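Long-range contact in conserved protein (PDB 4DPO), which is of unknown function but belongs to the antibiotic biosynthesis monooxygenase family and may act as a small monooxygenase-like enzyme: residues F42-E56 with S92-L106. Numbering follows the deposited sequence.
Sequences FMNLCKSLIEETLKE and SDHFKEIFPLLSECL
Leu49 and Leu102 interlock as knobs into holes between two helices of a ferredoxin-like alpha+beta domain, the fold of antibiotic biosynthesis monooxygenases. Helices 42-54 and 93-104 run antiparallel at 162°, their axes approaching to 9.5 Å. Leu49 enters a hole formed by His94, Phe95, Ile98 and Leu102; in return, Leu102 fills one made by Phe42, Leu45, Cys46 and Leu49. The two leucines meet through their CD2 methyls, 4.0 Å apart, with their side chains crossing at about a right angle. Leu102 turns its other methyl to the end of the interface where Phe42 lies: its CD1 is 3.6 Å from Phe42 CD2, an approach oblique to the ring. With CG anti to the backbone N, the Phe42 ring reaches over to Leu102, and Cys105 CB lies at its edge. Leu45 continues the apolar strip, its CD1 lying 3.8 Å from Leu101 CB. The inner side of helix 42-54 rests on the sheet, where Leu49 touches Tyr62 and Phe42 touches Leu74.

At the opposite end, Glu52 CB makes a CH-pi contact with His94, 3.5 Å from the ring centroid and 16° off its normal, while Ser92 OG lies above the opposite face, displaced toward the rim. That hydroxyl, hydrogen-bonded to His89 O, also caps helix 93-104, accepting a weak bond from Phe95 N. Glu56 OE2, which is also hydrogen-bonded to His89 ND1, meets the ring edge, its carboxylate nearly perpendicular to the ring; the bond from His94 NE2 is 2.8 Å long but bent to 128°, hence weak.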
loop_
_atom_site.group_PDB
_atom_site.type_symbol
_atom_site.label_atom_id
_atom_site.label_comp_id
_atom_site.label_asym_id
_atom_site.label_seq_id
_atom_site.Cartn_x
_atom_site.Cartn_y
_atom_site.Cartn_z
ATOM N N PHE A 42 1.018 7.837 19.477
ATOM C CA PHE A 42 1.344 7.024 18.351
ATOM C C PHE A 42 2.069 7.867 17.336
ATOM O O PHE A 42 3.201 7.540 16.964
ATOM C CB PHE A 42 0.074 6.506 17.742
ATOM C CG PHE A 42 0.298 5.581 16.606
ATOM C CD1 PHE A 42 0.188 6.027 15.293
ATOM C CD2 PHE A 42 0.625 4.254 16.829
ATOM C CE1 PHE A 42 0.391 5.151 14.210
ATOM C CE2 PHE A 42 0.829 3.372 15.751
ATOM C CZ PHE A 42 0.700 3.816 14.445
HETATM N N MSE A 43 1.431 8.953 16.891
HETATM C CA MSE A 43 2.087 9.916 15.975
HETATM C C MSE A 43 3.451 10.365 16.421
HETATM O O MSE A 43 4.347 10.392 15.596
HETATM C CB MSE A 43 1.250 11.162 15.707
HETATM C CG MSE A 43 -0.130 10.882 15.097
HETATM SE SE MSE A 43 0.017 9.969 13.374
HETATM C CE MSE A 43 -1.835 10.338 12.826
ATOM N N ASN A 44 3.644 10.709 17.701
ATOM C CA ASN A 44 4.974 11.142 18.121
ATOM C C ASN A 44 5.981 10.037 17.981
ATOM O O ASN A 44 7.160 10.295 17.736
ATOM C CB ASN A 44 4.985 11.703 19.550
ATOM C CG ASN A 44 3.956 12.816 19.740
ATOM O OD1 ASN A 44 3.827 13.709 18.882
ATOM N ND2 ASN A 44 3.185 12.744 20.837
ATOM N N LEU A 45 5.527 8.797 18.119
ATOM C CA LEU A 45 6.449 7.653 17.945
ATOM C C LEU A 45 6.821 7.375 16.479
ATOM O O LEU A 45 8.003 7.157 16.192
ATOM C CB LEU A 45 5.928 6.391 18.646
ATOM C CG LEU A 45 5.946 6.473 20.178
ATOM C CD1 LEU A 45 4.995 5.440 20.763
ATOM C CD2 LEU A 45 7.387 6.389 20.707
ATOM N N CYS A 46 5.842 7.432 15.562
ATOM C CA CYS A 46 6.149 7.453 14.124
ATOM C C CYS A 46 7.113 8.554 13.685
ATOM O O CYS A 46 7.968 8.294 12.851
ATOM C CB CYS A 46 4.906 7.576 13.275
ATOM S SG CYS A 46 3.631 6.366 13.590
ATOM N N LYS A 47 6.976 9.782 14.226
ATOM C CA LYS A 47 7.877 10.907 13.869
ATOM C C LYS A 47 9.305 10.475 14.024
ATOM O O LYS A 47 10.105 10.640 13.073
ATOM C CB LYS A 47 7.599 12.185 14.669
ATOM N N SER A 48 9.634 9.854 15.155
ATOM C CA SER A 48 11.047 9.473 15.346
ATOM C C SER A 48 11.447 8.302 14.461
ATOM O O SER A 48 12.602 8.163 14.015
ATOM C CB SER A 48 11.380 9.181 16.835
ATOM O OG SER A 48 10.470 9.812 17.724
ATOM N N LEU A 49 10.482 7.429 14.241
ATOM C CA LEU A 49 10.726 6.226 13.488
ATOM C C LEU A 49 10.960 6.549 12.018
ATOM O O LEU A 49 11.755 5.880 11.399
ATOM C CB LEU A 49 9.559 5.255 13.654
ATOM C CG LEU A 49 9.716 3.913 12.928
ATOM C CD1 LEU A 49 11.006 3.196 13.369
ATOM C CD2 LEU A 49 8.489 3.057 13.113
ATOM N N ILE A 50 10.287 7.570 11.486
ATOM C CA ILE A 50 10.423 7.974 10.089
ATOM C C ILE A 50 11.803 8.604 9.911
ATOM O O ILE A 50 12.597 8.107 9.089
ATOM C CB ILE A 50 9.279 8.919 9.589
ATOM N N GLU A 51 12.112 9.625 10.735
ATOM C CA GLU A 51 13.421 10.294 10.737
ATOM C C GLU A 51 14.528 9.264 10.663
ATOM O O GLU A 51 15.415 9.366 9.800
ATOM C CB GLU A 51 13.615 11.172 11.985
ATOM N N GLU A 52 14.477 8.248 11.529
ATOM C CA GLU A 52 15.565 7.279 11.536
ATOM C C GLU A 52 15.568 6.476 10.263
ATOM O O GLU A 52 16.609 6.366 9.596
ATOM C CB GLU A 52 15.490 6.375 12.754
ATOM C CG GLU A 52 16.080 7.039 13.979
ATOM C CD GLU A 52 17.398 7.854 13.671
ATOM O OE1 GLU A 52 18.363 7.322 13.054
ATOM O OE2 GLU A 52 17.461 9.046 14.065
ATOM N N THR A 53 14.384 5.961 9.914
ATOM C CA THR A 53 14.244 4.905 8.914
ATOM C C THR A 53 14.552 5.428 7.521
ATOM O O THR A 53 15.188 4.730 6.698
ATOM C CB THR A 53 12.831 4.272 8.954
ATOM O OG1 THR A 53 12.612 3.666 10.232
ATOM C CG2 THR A 53 12.657 3.217 7.840
ATOM N N LEU A 54 14.098 6.657 7.264
ATOM C CA LEU A 54 14.408 7.310 5.991
ATOM C C LEU A 54 15.914 7.374 5.757
ATOM O O LEU A 54 16.324 7.468 4.596
ATOM C CB LEU A 54 13.844 8.719 5.882
ATOM C CG LEU A 54 12.383 8.788 5.502
ATOM C CD1 LEU A 54 11.875 10.248 5.494
ATOM C CD2 LEU A 54 12.074 8.059 4.186
ATOM N N LYS A 55 16.726 7.326 6.826
ATOM C CA LYS A 55 18.189 7.432 6.674
ATOM C C LYS A 55 18.859 6.101 6.339
ATOM O O LYS A 55 20.049 6.082 6.073
ATOM C CB LYS A 55 18.877 8.148 7.873
ATOM N N GLU A 56 18.103 5.000 6.309
ATOM C CA GLU A 56 18.696 3.673 6.090
ATOM C C GLU A 56 18.960 3.418 4.639
ATOM O O GLU A 56 18.272 3.948 3.780
ATOM C CB GLU A 56 17.757 2.581 6.539
ATOM C CG GLU A 56 17.384 2.645 7.966
ATOM C CD GLU A 56 16.732 1.343 8.459
ATOM O OE1 GLU A 56 17.228 0.239 8.063
ATOM O OE2 GLU A 56 15.748 1.445 9.258
ATOM N N SER A 92 16.882 -3.436 12.993
ATOM C CA SER A 92 17.554 -2.196 13.401
ATOM C C SER A 92 17.227 -1.748 14.863
ATOM O O SER A 92 16.173 -2.106 15.434
ATOM C CB SER A 92 17.268 -1.081 12.399
ATOM O OG SER A 92 16.066 -0.416 12.734
ATOM N N ASP A 93 18.132 -0.962 15.443
ATOM C CA ASP A 93 17.965 -0.426 16.779
ATOM C C ASP A 93 16.690 0.385 16.975
ATOM O O ASP A 93 15.968 0.182 17.947
ATOM C CB ASP A 93 19.186 0.432 17.118
ATOM C CG ASP A 93 20.459 -0.422 17.368
ATOM O OD1 ASP A 93 20.342 -1.681 17.412
ATOM O OD2 ASP A 93 21.569 0.164 17.522
ATOM N N HIS A 94 16.408 1.320 16.073
ATOM C CA HIS A 94 15.213 2.164 16.239
ATOM C C HIS A 94 13.933 1.313 16.118
ATOM O O HIS A 94 12.973 1.444 16.903
ATOM C CB HIS A 94 15.203 3.427 15.306
ATOM C CG HIS A 94 15.441 3.129 13.851
ATOM N ND1 HIS A 94 16.696 2.873 13.333
ATOM C CD2 HIS A 94 14.584 3.053 12.802
ATOM C CE1 HIS A 94 16.600 2.628 12.037
ATOM N NE2 HIS A 94 15.330 2.731 11.690
ATOM N N PHE A 95 13.923 0.420 15.139
ATOM C CA PHE A 95 12.773 -0.396 14.986
ATOM C C PHE A 95 12.592 -1.108 16.308
ATOM O O PHE A 95 11.502 -1.028 16.918
ATOM C CB PHE A 95 12.922 -1.406 13.867
ATOM C CG PHE A 95 11.725 -2.256 13.740
ATOM C CD1 PHE A 95 10.540 -1.731 13.179
ATOM C CD2 PHE A 95 11.710 -3.538 14.270
ATOM C CE1 PHE A 95 9.368 -2.505 13.094
ATOM C CE2 PHE A 95 10.551 -4.315 14.200
ATOM C CZ PHE A 95 9.376 -3.806 13.593
ATOM N N LYS A 96 13.682 -1.776 16.735
ATOM C CA LYS A 96 13.710 -2.610 17.924
ATOM C C LYS A 96 13.140 -1.839 19.148
ATOM O O LYS A 96 12.276 -2.380 19.893
ATOM C CB LYS A 96 15.131 -3.186 18.182
ATOM C CG LYS A 96 15.569 -4.533 17.451
ATOM N N GLU A 97 13.579 -0.581 19.334
ATOM C CA GLU A 97 13.118 0.253 20.454
ATOM C C GLU A 97 11.665 0.790 20.288
ATOM O O GLU A 97 10.913 0.957 21.267
ATOM C CB GLU A 97 14.117 1.393 20.735
ATOM N N ILE A 98 11.243 1.090 19.070
ATOM C CA ILE A 98 10.011 1.876 18.947
ATOM C C ILE A 98 8.833 0.979 18.635
ATOM O O ILE A 98 7.684 1.284 18.972
ATOM C CB ILE A 98 10.172 3.063 17.929
ATOM C CG1 ILE A 98 11.171 4.095 18.501
ATOM C CG2 ILE A 98 8.807 3.702 17.589
ATOM C CD1 ILE A 98 11.865 4.978 17.457
ATOM N N PHE A 99 9.128 -0.149 18.015
ATOM C CA PHE A 99 8.074 -1.047 17.705
ATOM C C PHE A 99 7.308 -1.462 18.958
ATOM O O PHE A 99 6.079 -1.445 18.996
ATOM C CB PHE A 99 8.594 -2.237 16.935
ATOM C CG PHE A 99 7.544 -3.239 16.657
ATOM C CD1 PHE A 99 6.419 -2.885 15.910
ATOM C CD2 PHE A 99 7.654 -4.532 17.176
ATOM C CE1 PHE A 99 5.383 -3.831 15.690
ATOM C CE2 PHE A 99 6.646 -5.479 16.959
ATOM C CZ PHE A 99 5.497 -5.121 16.220
ATOM N N PRO A 100 8.018 -1.764 20.023
ATOM C CA PRO A 100 7.206 -2.188 21.134
ATOM C C PRO A 100 6.303 -1.065 21.696
ATOM O O PRO A 100 5.181 -1.314 22.130
ATOM C CB PRO A 100 8.260 -2.653 22.120
ATOM C CG PRO A 100 9.438 -3.087 21.232
ATOM C CD PRO A 100 9.452 -1.962 20.288
ATOM N N LEU A 101 6.785 0.167 21.655
ATOM C CA LEU A 101 6.055 1.304 22.200
ATOM C C LEU A 101 4.809 1.575 21.380
ATOM O O LEU A 101 3.671 1.772 21.897
ATOM C CB LEU A 101 6.966 2.526 22.177
ATOM C CG LEU A 101 8.294 2.373 22.950
ATOM C CD1 LEU A 101 9.186 3.637 22.838
ATOM C CD2 LEU A 101 7.995 2.059 24.414
ATOM N N LEU A 102 5.046 1.595 20.069
ATOM C CA LEU A 102 4.016 1.755 19.069
ATOM C C LEU A 102 2.921 0.756 19.339
ATOM O O LEU A 102 1.765 1.118 19.354
ATOM C CB LEU A 102 4.642 1.456 17.745
ATOM C CG LEU A 102 4.374 2.410 16.607
ATOM C CD1 LEU A 102 4.234 3.857 17.056
ATOM C CD2 LEU A 102 5.539 2.259 15.638
ATOM N N SER A 103 3.293 -0.500 19.596
ATOM C CA SER A 103 2.294 -1.528 19.903
ATOM C C SER A 103 1.398 -1.342 21.138
ATOM O O SER A 103 0.259 -1.782 21.136
ATOM C CB SER A 103 2.943 -2.879 19.930
ATOM O OG SER A 103 3.209 -3.209 18.582
ATOM N N GLU A 104 1.905 -0.696 22.184
ATOM C CA GLU A 104 1.033 -0.334 23.309
ATOM C C GLU A 104 -0.161 0.575 22.882
ATOM O O GLU A 104 -1.153 0.668 23.605
ATOM C CB GLU A 104 1.830 0.247 24.497
ATOM N N CYS A 105 -0.102 1.189 21.700
ATOM C CA CYS A 105 -1.131 2.153 21.313
ATOM C C CYS A 105 -2.336 1.528 20.606
ATOM O O CYS A 105 -3.329 2.204 20.341
ATOM C CB CYS A 105 -0.528 3.293 20.474
ATOM S SG CYS A 105 0.997 4.044 21.190
ATOM N N LEU A 106 -2.274 0.239 20.341
ATOM C CA LEU A 106 -3.190 -0.362 19.396
ATOM C C LEU A 106 -4.377 -1.077 20.024
ATOM O O LEU A 106 -4.249 -1.691 21.095
ATOM C CB LEU A 106 -2.428 -1.363 18.555
ATOM C CG LEU A 106 -1.587 -0.885 17.378
ATOM C CD1 LEU A 106 -0.777 0.357 17.627
ATOM C CD2 LEU A 106 -0.703 -2.059 16.976
#